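Local coordinates for putative NTP pyrophosphohydrolase (Exiguobacterium sibiricum 255-15, PDB 3NL9), which probably hydrolyses nucleoside triphosphates to release pyrophosphate, as a helical member of the MazG clan, at residues K3-Y8 with P118-V123; H15-H20 with A129-D134; Q25-P30 with V85-R90; F104-F109 with L114-L119; P137-R140 with K145-K148. One frame throughout, in Å; residues are numbered along the deposited sequence.

Interaction 1: K3-Y8 with P118-V123; sequences KQPNYY and PLFEIV
With CG anti to the backbone N (chi1 174°), Phe120 carries its ring away from helix 117-128 toward Tyr7, whose own first torsion (chi1 -62°) sets CG opposite the carbonyl carbon and turns the ring across to meet it. The two form a T-shaped (edge-to-face) aromatic pair that fastens the start of helix 7-17 to helix 117-128, within an all-helical fold consistent with the MazG clan. The ring planes stand at 83° and the centroids of Tyr7 and Phe120 are 4.7 Å apart. Tyr7 is the edge: its CD1 sits over the centre of the phenylalanine ring and comes within 3.4 Å of Phe120 CG. Beside it, Tyr7 CE1 leans over the root of the side chain, 3.7 Å from Phe120 CB, which lies in the plane of the tyrosine ring. That ring also carries Pro5 O above one face, toward its rim. Asp10 and Val11 of helix 7-17 touch Phe120 as well, and its ring meets that of Tyr103 of the second subunit, so the pair lies close to the dimer interface. An alanine at Phe120 is likely to leave the CD1-CE1 edge of Tyr7 without its aromatic face and to open a gap beside Pro5. Pro5 and the phenylalanine slide past each other in opposite directions, Pro5 CB 4.0 Å from Phe120 CD1.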
# COMPACT_ATOMS: atom_id res chain seq x y z
N LYS A 3 4.17 18.23 -11.58
CA LYS A 3 2.97 17.95 -10.74
C LYS A 3 3.16 16.69 -9.86
O LYS A 3 3.31 16.80 -8.64
CB LYS A 3 1.72 17.81 -11.62
N GLN A 4 3.18 15.51 -10.49
CA GLN A 4 3.23 14.23 -9.76
C GLN A 4 4.63 13.97 -9.15
O GLN A 4 5.64 14.09 -9.86
CB GLN A 4 2.83 13.09 -10.70
CG GLN A 4 2.50 11.77 -9.98
CD GLN A 4 2.60 10.55 -10.90
OE1 GLN A 4 3.21 10.62 -11.97
NE2 GLN A 4 2.01 9.44 -10.49
N PRO A 5 4.71 13.62 -7.84
CA PRO A 5 6.04 13.36 -7.27
C PRO A 5 6.66 12.09 -7.84
O PRO A 5 5.93 11.17 -8.22
CB PRO A 5 5.78 13.20 -5.75
CG PRO A 5 4.32 13.48 -5.52
CD PRO A 5 3.62 13.40 -6.86
N ASN A 6 7.99 12.02 -7.88
CA ASN A 6 8.66 10.74 -8.16
C ASN A 6 8.75 9.95 -6.87
O ASN A 6 9.78 9.99 -6.14
CB ASN A 6 10.06 10.85 -8.80
CG ASN A 6 10.53 9.46 -9.41
OD1 ASN A 6 10.23 8.34 -8.88
ND2 ASN A 6 11.23 9.55 -10.54
N TYR A 7 7.65 9.24 -6.61
CA TYR A 7 7.46 8.50 -5.38
C TYR A 7 8.63 7.60 -5.05
O TYR A 7 9.15 7.66 -3.93
CB TYR A 7 6.20 7.63 -5.45
CG TYR A 7 4.92 8.41 -5.63
CD1 TYR A 7 4.37 9.16 -4.60
CD2 TYR A 7 4.23 8.39 -6.84
CE1 TYR A 7 3.17 9.87 -4.77
CE2 TYR A 7 3.05 9.10 -7.01
CZ TYR A 7 2.51 9.83 -5.98
OH TYR A 7 1.32 10.51 -6.19
N TYR A 8 9.03 6.76 -6.01
CA TYR A 8 10.07 5.77 -5.77
C TYR A 8 11.42 6.45 -5.49
O TYR A 8 12.16 6.05 -4.58
CB TYR A 8 10.17 4.79 -6.97
CG TYR A 8 11.30 3.79 -6.86
CD1 TYR A 8 11.23 2.69 -6.00
CD2 TYR A 8 12.47 3.97 -7.58
CE1 TYR A 8 12.31 1.77 -5.91
CE2 TYR A 8 13.53 3.08 -7.49
CZ TYR A 8 13.45 1.98 -6.65
OH TYR A 8 14.52 1.11 -6.60
N PRO A 118 0.23 15.60 -3.49
CA PRO A 118 0.53 16.69 -2.54
C PRO A 118 0.64 16.23 -1.11
O PRO A 118 1.42 16.78 -0.34
CB PRO A 118 -0.65 17.64 -2.71
CG PRO A 118 -1.17 17.36 -4.10
CD PRO A 118 -0.98 15.89 -4.29
N LEU A 119 -0.14 15.20 -0.75
CA LEU A 119 -0.03 14.63 0.58
C LEU A 119 1.28 13.89 0.75
O LEU A 119 1.96 14.04 1.77
CB LEU A 119 -1.22 13.70 0.86
CG LEU A 119 -2.63 14.32 0.84
CD1 LEU A 119 -3.72 13.19 0.83
CD2 LEU A 119 -2.85 15.25 2.02
N PHE A 120 1.64 13.06 -0.23
CA PHE A 120 2.93 12.36 -0.21
C PHE A 120 4.09 13.39 -0.11
O PHE A 120 5.04 13.19 0.63
CB PHE A 120 3.10 11.47 -1.47
CG PHE A 120 4.47 10.82 -1.58
CD1 PHE A 120 5.52 11.51 -2.10
CD2 PHE A 120 4.67 9.52 -1.14
CE1 PHE A 120 6.76 10.94 -2.21
CE2 PHE A 120 5.94 8.91 -1.26
CZ PHE A 120 6.97 9.62 -1.78
N GLU A 121 4.00 14.48 -0.87
CA GLU A 121 5.04 15.55 -0.84
C GLU A 121 5.25 16.12 0.57
O GLU A 121 6.37 16.36 0.99
CB GLU A 121 4.65 16.67 -1.82
CG GLU A 121 5.68 17.77 -1.96
CD GLU A 121 5.29 18.80 -3.05
OE1 GLU A 121 4.46 18.48 -3.93
OE2 GLU A 121 5.83 19.92 -3.01
N ILE A 122 4.16 16.31 1.31
CA ILE A 122 4.23 16.81 2.69
C ILE A 122 4.96 15.79 3.60
O ILE A 122 5.85 16.15 4.40
CB ILE A 122 2.80 17.18 3.22
CG1 ILE A 122 2.31 18.43 2.49
CG2 ILE A 122 2.82 17.38 4.73
CD1 ILE A 122 0.82 18.61 2.51
N VAL A 123 4.62 14.52 3.45
CA VAL A 123 5.24 13.43 4.26
C VAL A 123 6.71 13.35 3.92
O VAL A 123 7.58 13.30 4.80
CB VAL A 123 4.51 12.07 4.03
CG1 VAL A 123 5.27 10.90 4.65
CG2 VAL A 123 3.13 12.10 4.65

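Interaction 2: H15-H20 with A129-D134; sequences HQTFHH and AKLGPD. With EDO (1,2-ethanediol), chain B.
Lys130 opens the contact from the loop side, laying its CB 3.8 Å from Phe18 CE1 in an approach that is neither over the ring face nor at its edge. Beyond CG the lysine chain runs extended and leads away from the phenylalanine, so the aliphatic root alone does the touching; the side chain also packs on Trp152. Leu131 follows and brings one methyl branch into play: its CD2 lies 3.8 Å from Phe18 CZ and also 3.9 Å from Thr17 CG2. Thr17 can offer that methyl because chi1 of -68° places CG2 opposite its backbone N and turns OG1 back along the helix, to a hydrogen bond with Gln13 O. The Phe18 ring is further held by stacking on Phe14. Helix 7-17 closes here in a Schellman motif, with His19 at positive phi and a bond of 2.8 Å from His20 N to His15 O. On another side of this turn, His15 NE2 is hydrogen-bonded in its ring plane to O2 of an ethanediol, 2.8 Å away, a molecule probably left by the crystallisation liquor and also bound by Arg37. Pro137 wedges in beside both Phe18 and Leu131, and the contact thereby ties the C-terminal end of helix 7-17 to the loop that leads from helix 117-128 toward helix 156-170.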
# COMPACT_ATOMS: atom_id res chain seq x y z
N HIS A 15 15.60 6.50 2.21
CA HIS A 15 16.39 5.33 2.64
C HIS A 15 17.89 5.55 2.72
O HIS A 15 18.51 5.16 3.73
CB HIS A 15 16.07 4.07 1.81
CG HIS A 15 14.79 3.38 2.21
ND1 HIS A 15 14.71 2.01 2.38
CD2 HIS A 15 13.54 3.86 2.44
CE1 HIS A 15 13.48 1.68 2.71
NE2 HIS A 15 12.74 2.78 2.75
N GLN A 16 18.47 6.17 1.69
CA GLN A 16 19.93 6.48 1.68
C GLN A 16 20.21 7.45 2.82
O GLN A 16 21.08 7.19 3.63
CB GLN A 16 20.41 7.11 0.35
CG GLN A 16 20.35 6.17 -0.89
CD GLN A 16 20.81 6.84 -2.22
OE1 GLN A 16 21.98 7.18 -2.39
NE2 GLN A 16 19.87 7.01 -3.16
N THR A 17 19.43 8.52 2.92
CA THR A 17 19.75 9.61 3.86
C THR A 17 19.74 9.09 5.34
O THR A 17 20.66 9.41 6.12
CB THR A 17 18.81 10.83 3.62
OG1 THR A 17 19.11 11.43 2.33
CG2 THR A 17 18.97 11.90 4.70
N PHE A 18 18.79 8.22 5.66
CA PHE A 18 18.52 7.77 7.03
C PHE A 18 18.96 6.33 7.29
O PHE A 18 18.58 5.72 8.31
CB PHE A 18 17.01 7.99 7.32
CG PHE A 18 16.69 9.44 7.49
CD1 PHE A 18 16.80 10.06 8.74
CD2 PHE A 18 16.39 10.23 6.40
CE1 PHE A 18 16.60 11.43 8.86
CE2 PHE A 18 16.19 11.61 6.53
CZ PHE A 18 16.28 12.20 7.75
N HIS A 19 19.78 5.82 6.37
CA HIS A 19 20.43 4.51 6.48
C HIS A 19 19.42 3.36 6.61
O HIS A 19 19.60 2.48 7.44
CB HIS A 19 21.40 4.45 7.68
CG HIS A 19 22.43 5.54 7.71
ND1 HIS A 19 23.27 5.73 8.79
CD2 HIS A 19 22.76 6.50 6.80
CE1 HIS A 19 24.07 6.76 8.54
NE2 HIS A 19 23.77 7.25 7.35
N HIS A 20 18.35 3.37 5.82
CA HIS A 20 17.52 2.17 5.68
C HIS A 20 18.04 1.36 4.50
O HIS A 20 18.78 1.89 3.66
CB HIS A 20 16.03 2.53 5.51
CG HIS A 20 15.48 3.35 6.63
ND1 HIS A 20 15.14 2.81 7.85
CD2 HIS A 20 15.20 4.67 6.71
CE1 HIS A 20 14.69 3.77 8.64
NE2 HIS A 20 14.71 4.91 7.97
N ALA A 129 13.25 16.50 6.66
CA ALA A 129 13.58 17.57 7.60
C ALA A 129 13.98 17.00 8.99
O ALA A 129 14.22 17.76 9.94
CB ALA A 129 12.40 18.54 7.73
N LYS A 130 14.07 15.68 9.12
CA LYS A 130 14.47 15.08 10.40
C LYS A 130 15.96 15.14 10.61
O LYS A 130 16.46 14.72 11.64
CB LYS A 130 14.00 13.63 10.51
CG LYS A 130 12.51 13.49 10.66
CD LYS A 130 12.18 12.09 11.14
CE LYS A 130 10.69 11.86 11.22
NZ LYS A 130 10.38 10.52 11.79
N LEU A 131 16.70 15.69 9.66
CA LEU A 131 18.13 15.85 9.90
C LEU A 131 18.31 16.89 10.98
O LEU A 131 17.58 17.88 11.05
CB LEU A 131 18.85 16.25 8.62
CG LEU A 131 18.84 15.21 7.52
CD1 LEU A 131 19.39 15.82 6.18
CD2 LEU A 131 19.63 13.98 7.98
N GLY A 132 19.30 16.65 11.84
CA GLY A 132 19.69 17.62 12.85
C GLY A 132 20.43 18.81 12.25
O GLY A 132 20.62 18.89 11.01
N PRO A 133 20.87 19.73 13.11
CA PRO A 133 21.46 21.02 12.69
C PRO A 133 22.91 20.88 12.23
O PRO A 133 23.54 21.86 11.83
CB PRO A 133 21.35 21.87 13.96
CG PRO A 133 21.49 20.88 15.07
CD PRO A 133 20.84 19.60 14.58
N ASP A 134 23.43 19.67 12.28
CA ASP A 134 24.70 19.36 11.64
C ASP A 134 24.49 18.68 10.28
O ASP A 134 25.46 18.30 9.64
CB ASP A 134 25.52 18.47 12.55
CG ASP A 134 24.87 17.13 12.82
OD1 ASP A 134 23.65 16.94 12.57
OD2 ASP A 134 25.61 16.24 13.31
C1 EDO B . 11.19 3.21 6.10
O1 EDO B . 10.98 1.82 6.43
C2 EDO B . 10.17 3.63 5.03
O2 EDO B . 10.20 2.78 3.87

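Interaction 3: Q25-P30 with V85-R90; sequences QPTAIP and VTEVER. With EDO (1,2-ethanediol), chain C.
Ala28 directs its methyl toward the first turn of helix 87-112, where CB rests 3.7 Å from Glu87 O and 3.9 Å from Glu87 CG. Three residues on, about one turn along the helix, Arg90 also faces the loop, and its CB comes to 4.1 Å from Ala28 CB. The two helix side chains then part. Glu87 runs extended from a CG set opposite its backbone N (chi1 -163°), which carries the carboxylate past Ala28 toward Thr27. Arg90 bends at chi3 in the modelled conformer, one of two, and folds its guanidinium back until one face lies over Glu87 CA. An ethanediol, probably from the crystallisation liquor, bridges loop and helix: its O1 accepts from Ala28 N at 2.9 Å, nearly straight, and donates to Glu87 OE2, also at 2.9 Å. Farther along the same helix, Gln94 OE1 accepts from Ile29 N, and Ala28 packs on Leu91 and Gln94. Ile29 in turn packs on Ala112 of the second subunit, to which Thr27 also makes backbone hydrogen bonds. Thr86 opens the helix, its OG1 accepting from Glu89 N at 3.0 Å with an N-H...O angle of 166°; the loop before helix 31-52 is thus packed against a helix start of the classic threonine N-cap kind.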
# COMPACT_ATOMS: atom_id res chain seq x y z
N GLN A 25 20.70 -3.57 -7.24
CA GLN A 25 20.23 -4.60 -8.16
C GLN A 25 18.96 -5.22 -7.57
O GLN A 25 18.86 -5.39 -6.36
CB GLN A 25 21.32 -5.64 -8.33
CG GLN A 25 22.57 -5.06 -8.96
CD GLN A 25 23.51 -6.11 -9.42
OE1 GLN A 25 23.24 -6.83 -10.39
NE2 GLN A 25 24.65 -6.22 -8.75
N PRO A 26 17.99 -5.56 -8.43
CA PRO A 26 16.81 -6.29 -7.96
C PRO A 26 17.21 -7.50 -7.10
O PRO A 26 18.02 -8.32 -7.52
CB PRO A 26 16.12 -6.70 -9.26
CG PRO A 26 16.53 -5.62 -10.22
CD PRO A 26 17.94 -5.34 -9.89
N THR A 27 16.68 -7.55 -5.88
CA THR A 27 17.05 -8.56 -4.88
C THR A 27 15.81 -8.94 -4.06
O THR A 27 15.16 -8.07 -3.53
CB THR A 27 18.10 -8.02 -3.89
OG1 THR A 27 19.32 -7.68 -4.58
CG2 THR A 27 18.41 -9.06 -2.82
N ALA A 28 15.51 -10.24 -3.95
CA ALA A 28 14.40 -10.68 -3.11
C ALA A 28 14.58 -10.18 -1.67
O ALA A 28 15.66 -10.29 -1.13
CB ALA A 28 14.28 -12.23 -3.10
N ILE A 29 13.51 -9.69 -1.06
CA ILE A 29 13.56 -9.21 0.33
C ILE A 29 13.56 -10.45 1.27
O ILE A 29 12.66 -11.30 1.17
CB ILE A 29 12.36 -8.28 0.64
CG1 ILE A 29 12.39 -7.03 -0.23
CG2 ILE A 29 12.37 -7.84 2.12
CD1 ILE A 29 11.09 -6.24 -0.19
N PRO A 30 14.58 -10.58 2.15
CA PRO A 30 14.53 -11.69 3.14
C PRO A 30 13.25 -11.73 3.97
O PRO A 30 12.73 -10.68 4.33
CB PRO A 30 15.73 -11.41 4.04
CG PRO A 30 16.65 -10.55 3.20
CD PRO A 30 15.73 -9.69 2.40
N VAL A 85 10.66 -21.70 -5.31
CA VAL A 85 11.81 -22.59 -5.15
C VAL A 85 13.15 -21.93 -5.54
O VAL A 85 14.20 -22.54 -5.36
CB VAL A 85 11.62 -23.91 -5.94
CG1 VAL A 85 10.45 -24.71 -5.33
CG2 VAL A 85 11.39 -23.64 -7.45
N THR A 86 13.11 -20.71 -6.06
CA THR A 86 14.34 -19.93 -6.31
C THR A 86 14.22 -18.49 -5.76
O THR A 86 13.13 -17.97 -5.53
CB THR A 86 14.69 -19.85 -7.83
OG1 THR A 86 13.76 -18.99 -8.50
CG2 THR A 86 14.68 -21.25 -8.50
N GLU A 87 15.36 -17.82 -5.63
CA GLU A 87 15.39 -16.43 -5.19
C GLU A 87 14.72 -15.51 -6.24
O GLU A 87 13.98 -14.60 -5.90
CB GLU A 87 16.83 -16.03 -4.93
CG GLU A 87 17.00 -14.78 -4.09
CD GLU A 87 18.47 -14.48 -3.80
OE1 GLU A 87 19.25 -15.44 -3.60
OE2 GLU A 87 18.83 -13.27 -3.76
N VAL A 88 14.92 -15.82 -7.52
CA VAL A 88 14.26 -15.05 -8.54
C VAL A 88 12.76 -15.19 -8.41
O VAL A 88 12.07 -14.19 -8.48
CB VAL A 88 14.70 -15.43 -9.96
CG1 VAL A 88 13.77 -14.77 -10.97
CG2 VAL A 88 16.14 -14.99 -10.17
N GLU A 89 12.26 -16.41 -8.20
CA GLU A 89 10.82 -16.62 -7.94
C GLU A 89 10.29 -15.80 -6.78
O GLU A 89 9.19 -15.22 -6.87
CB GLU A 89 10.50 -18.11 -7.73
CG GLU A 89 10.65 -18.93 -8.98
CD GLU A 89 10.15 -20.36 -8.86
OE1 GLU A 89 9.64 -20.76 -7.79
OE2 GLU A 89 10.27 -21.07 -9.87
N ARG A 90 11.03 -15.76 -5.68
CA ARG A 90 10.61 -14.93 -4.55
C ARG A 90 10.55 -13.44 -4.92
O ARG A 90 9.61 -12.75 -4.54
CB ARG A 90 11.52 -15.19 -3.32
CG ARG A 90 11.51 -16.67 -2.89
CD ARG A 90 12.19 -16.98 -1.54
NE ARG A 90 13.62 -16.65 -1.49
CZ ARG A 90 14.60 -17.46 -1.86
NH1 ARG A 90 14.35 -18.68 -2.32
NH2 ARG A 90 15.86 -17.04 -1.78
C1 EDO C . 16.80 -12.42 -6.96
O1 EDO C . 17.14 -11.85 -5.69
C2 EDO C . 17.82 -12.02 -8.02
O2 EDO C . 19.15 -12.12 -7.49

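Interaction 4: F104-F109 with L114-L119; sequences FIMGSF and LEPGPL
Phe109 O accepts a hydrogen bond from Leu114 N at 3.1 Å, with an angle of 158° at the hydrogen and the donor tilted from the carbonyl plane. This bond draws the chain back against helix 87-112 just after the helix ends. Pro116 CB sits over the centre of the Phe109 ring, 3.6 Å from its centroid and 4° off the normal, a CH-pi contact with the ring face. At the edge of the same ring, Leu119 CD1 approaches Phe109 CE1 to 4.0 Å, and Leu114 CB lies 4.1 Å from CD1 of that phenylalanine. Met106, present as selenomethionine, bends at chi2 (-72°) and brings SE to 3.9 Å from Pro116 CG, so the proline is touched by two residues one helical turn apart. A serine in place of Phe109 would probably rob Pro116 of the aromatic face it rests on and open a gap between Leu114 and Leu119. Tyr7 of helix 7-17 packs on Met106 and Pro116, Leu98 of the second subunit lies against Phe109, and Leu119 leads on to helix 156-170 through Leu159; the five touching residues are buried between these two helices and the second subunit.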
# COMPACT_ATOMS: atom_id res chain seq x y z
N PHE A 104 -4.25 -1.05 -5.16
CA PHE A 104 -5.38 -0.96 -4.20
C PHE A 104 -5.32 0.31 -3.33
O PHE A 104 -6.33 0.90 -3.03
CB PHE A 104 -5.42 -2.21 -3.30
CG PHE A 104 -6.08 -3.42 -3.98
CD1 PHE A 104 -7.41 -3.35 -4.38
CD2 PHE A 104 -5.39 -4.61 -4.18
CE1 PHE A 104 -8.05 -4.43 -4.96
CE2 PHE A 104 -6.02 -5.71 -4.75
CZ PHE A 104 -7.35 -5.61 -5.16
N ILE A 105 -4.12 0.69 -2.92
CA ILE A 105 -3.92 1.93 -2.18
C ILE A 105 -4.42 3.08 -3.05
O ILE A 105 -5.26 3.88 -2.64
CB ILE A 105 -2.45 2.09 -1.81
CG1 ILE A 105 -2.16 1.23 -0.56
CG2 ILE A 105 -2.09 3.58 -1.54
CD1 ILE A 105 -0.69 0.86 -0.40
N MSE A 106 -3.98 3.08 -4.30
CA MSE A 106 -4.37 4.13 -5.22
C MSE A 106 -5.88 4.18 -5.39
O MSE A 106 -6.42 5.28 -5.41
CB MSE A 106 -3.65 4.04 -6.58
CG MSE A 106 -2.16 4.37 -6.50
SE MSE A 106 -1.97 6.31 -6.20
CE MSE A 106 -0.05 6.62 -6.08
N GLY A 107 -6.53 3.03 -5.43
CA GLY A 107 -8.00 2.94 -5.54
C GLY A 107 -8.73 3.49 -4.34
O GLY A 107 -9.82 4.06 -4.46
N SER A 108 -8.15 3.32 -3.17
CA SER A 108 -8.64 3.97 -1.97
C SER A 108 -8.54 5.51 -2.05
O SER A 108 -9.46 6.18 -1.63
CB SER A 108 -7.95 3.38 -0.70
OG SER A 108 -8.13 1.96 -0.64
N PHE A 109 -7.42 6.06 -2.55
CA PHE A 109 -7.39 7.48 -2.85
C PHE A 109 -8.53 7.84 -3.79
O PHE A 109 -9.23 8.82 -3.54
CB PHE A 109 -6.04 7.98 -3.41
CG PHE A 109 -4.98 8.14 -2.35
CD1 PHE A 109 -4.97 9.27 -1.53
CD2 PHE A 109 -4.04 7.17 -2.14
CE1 PHE A 109 -4.03 9.42 -0.56
CE2 PHE A 109 -3.08 7.32 -1.16
CZ PHE A 109 -3.08 8.45 -0.37
N LEU A 114 -9.31 11.92 -3.08
CA LEU A 114 -8.11 12.66 -2.70
C LEU A 114 -6.96 12.37 -3.66
O LEU A 114 -6.65 11.19 -3.95
CB LEU A 114 -7.64 12.31 -1.29
CG LEU A 114 -8.34 12.88 -0.06
CD1 LEU A 114 -7.78 12.14 1.17
CD2 LEU A 114 -8.18 14.40 0.05
N GLU A 115 -6.31 13.44 -4.12
CA GLU A 115 -5.13 13.31 -4.96
C GLU A 115 -3.98 13.10 -4.01
O GLU A 115 -3.82 13.89 -3.06
CB GLU A 115 -4.98 14.55 -5.85
CG GLU A 115 -6.03 14.53 -6.92
CD GLU A 115 -6.11 15.78 -7.75
OE1 GLU A 115 -5.24 16.67 -7.61
OE2 GLU A 115 -7.08 15.86 -8.54
N PRO A 116 -3.24 11.97 -4.18
CA PRO A 116 -2.18 11.60 -3.23
C PRO A 116 -0.87 12.39 -3.34
O PRO A 116 -0.12 12.49 -2.35
CB PRO A 116 -1.89 10.12 -3.58
CG PRO A 116 -2.22 10.00 -4.99
CD PRO A 116 -3.47 10.88 -5.14
N GLY A 117 -0.57 12.91 -4.52
CA GLY A 117 0.73 13.56 -4.75
C GLY A 117 1.11 14.64 -3.72
O GLY A 117 2.20 14.59 -3.14
N PRO A 118 0.23 15.60 -3.49
CA PRO A 118 0.53 16.69 -2.54
C PRO A 118 0.64 16.23 -1.11
O PRO A 118 1.42 16.78 -0.34
CB PRO A 118 -0.65 17.64 -2.71
CG PRO A 118 -1.17 17.36 -4.10
CD PRO A 118 -0.98 15.89 -4.29
N LEU A 119 -0.14 15.20 -0.75
CA LEU A 119 -0.03 14.63 0.58
C LEU A 119 1.28 13.89 0.75
O LEU A 119 1.96 14.04 1.77
CB LEU A 119 -1.22 13.70 0.86
CG LEU A 119 -2.63 14.32 0.84
CD1 LEU A 119 -3.72 13.19 0.83
CD2 LEU A 119 -2.85 15.25 2.02

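Interaction 5: P137-R140 with K145-K148; sequences PIFR and KVMK
The Arg140 guanidinium lies with one face over the aliphatic part of Lys145, where NH1 comes 3.6 Å from Lys145 CB and NH2 equally close to its CD. Met147 SE approaches the same group obliquely. The other flat group, the Phe139 ring, has Lys145 O at its edge, and Val146 CG2 meets it at a slant, 3.8 Å from Phe139 CE1; these two side chains run side by side in one direction. With Arg140 CG anti to the backbone N (chi1 179°), bends at chi2 and chi3 lay the guanidinium over Lys145; Met147 CG is 3.7 Å from Arg140 CB. Underneath is a short antiparallel hairpin with a single beta bridge: Phe139 and Val146 form a non-hydrogen-bonded pair, flanked by Met147 N to Ile138 O at 2.8 Å and Arg140 N to Lys145 O at 3.0 Å. Both bonds are nearly straight, 170° at the hydrogen. Between them, the CA atoms of Phe139 and Val146 each make a CA-H...O contact, with Lys145 O and Ile138 O respectively. Beyond the bridge a water accepts from Ile138 N at 2.7 Å and reaches Met147 O on the facing chain. Arg140 NH1 has its hydrogen bond with Ser142 O in the connecting turn. The like charges at Arg140 NH2 and Lys145 NZ are 4.6 Å apart, a proximity that would probably be mildly unfavourable but is at an exposed site.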
# COMPACT_ATOMS: atom_id res chain seq x y z
N PRO A 137 21.45 12.55 10.46
CA PRO A 137 20.29 11.99 11.16
C PRO A 137 20.58 11.77 12.65
O PRO A 137 21.74 11.64 13.04
CB PRO A 137 20.05 10.65 10.46
CG PRO A 137 20.95 10.62 9.27
CD PRO A 137 22.03 11.62 9.47
N ILE A 138 19.53 11.77 13.46
CA ILE A 138 19.65 11.49 14.89
C ILE A 138 19.10 10.09 15.15
O ILE A 138 17.91 9.85 14.93
CB ILE A 138 18.90 12.53 15.78
CG1 ILE A 138 19.16 13.97 15.32
CG2 ILE A 138 19.32 12.38 17.27
CD1 ILE A 138 18.21 15.00 15.93
N PHE A 139 19.97 9.18 15.60
CA PHE A 139 19.58 7.79 15.88
C PHE A 139 19.60 7.51 17.40
O PHE A 139 20.59 7.77 18.05
CB PHE A 139 20.55 6.79 15.20
CG PHE A 139 20.62 6.90 13.70
CD1 PHE A 139 19.51 6.60 12.93
CD2 PHE A 139 21.80 7.29 13.08
CE1 PHE A 139 19.57 6.72 11.53
CE2 PHE A 139 21.88 7.40 11.70
CZ PHE A 139 20.77 7.11 10.92
N ARG A 140 18.50 6.99 17.93
CA ARG A 140 18.40 6.66 19.37
C ARG A 140 19.16 5.36 19.65
O ARG A 140 19.05 4.41 18.87
CB ARG A 140 16.92 6.52 19.74
CG ARG A 140 16.60 6.15 21.21
CD ARG A 140 15.50 5.09 21.26
NE ARG A 140 14.13 5.60 21.18
CZ ARG A 140 13.09 4.94 20.66
NH1 ARG A 140 13.24 3.73 20.10
NH2 ARG A 140 11.89 5.51 20.67
N LYS A 145 16.17 3.95 16.23
CA LYS A 145 15.02 4.67 15.68
C LYS A 145 15.49 6.07 15.28
O LYS A 145 16.27 6.71 16.00
CB LYS A 145 13.87 4.76 16.69
CG LYS A 145 12.55 5.21 16.06
CD LYS A 145 11.43 5.40 17.08
CE LYS A 145 10.10 5.75 16.38
NZ LYS A 145 9.41 6.91 17.01
N VAL A 146 15.06 6.52 14.10
CA VAL A 146 15.34 7.89 13.67
C VAL A 146 14.48 8.83 14.53
O VAL A 146 13.26 8.69 14.59
CB VAL A 146 14.99 8.13 12.17
CG1 VAL A 146 15.22 9.61 11.79
CG2 VAL A 146 15.83 7.21 11.27
N MSE A 147 15.14 9.79 15.16
CA MSE A 147 14.47 10.72 16.09
C MSE A 147 14.24 12.08 15.43
O MSE A 147 14.96 12.45 14.50
CB MSE A 147 15.34 10.90 17.33
CG MSE A 147 15.63 9.58 18.06
SE MSE A 147 14.04 8.83 18.89
CE MSE A 147 12.85 8.30 17.47
N LYS A 148 13.22 12.79 15.91
CA LYS A 148 12.89 14.12 15.39
C LYS A 148 13.80 15.17 16.04
O LYS A 148 14.03 15.15 17.25
CB LYS A 148 11.41 14.47 15.67
CG LYS A 148 10.34 13.40 15.35
CD LYS A 148 9.02 13.75 16.09
CE LYS A 148 8.09 12.55 16.33
NZ LYS A 148 7.61 11.92 15.10
O HOH W 1 16.99 12.28 12.61

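The contacts fall into two touching pairs and one outlier. Interactions 1 and 4, centres 10 Å apart, share Pro118 and Leu119 and meet where Tyr7 OH lies 3.4 Å from Gly117 CA. Interactions 2 and 5 are closer still, with centres 8 Å apart: Phe18 CD1 packs 3.5 Å from Val146 CG1, so the hairpin backs the end of helix 7-17. That helix also links interactions 1 and 2. Interaction 3 lies 28 to 30 Å, centre to centre, from the others; helix 87-112 connects it with interaction 4. Interactions 1, 3 and 4 all border the second subunit, whereas interaction 5 is untouched by it. The two ethanediols, at interactions 2 and 3, mark no established substrate site.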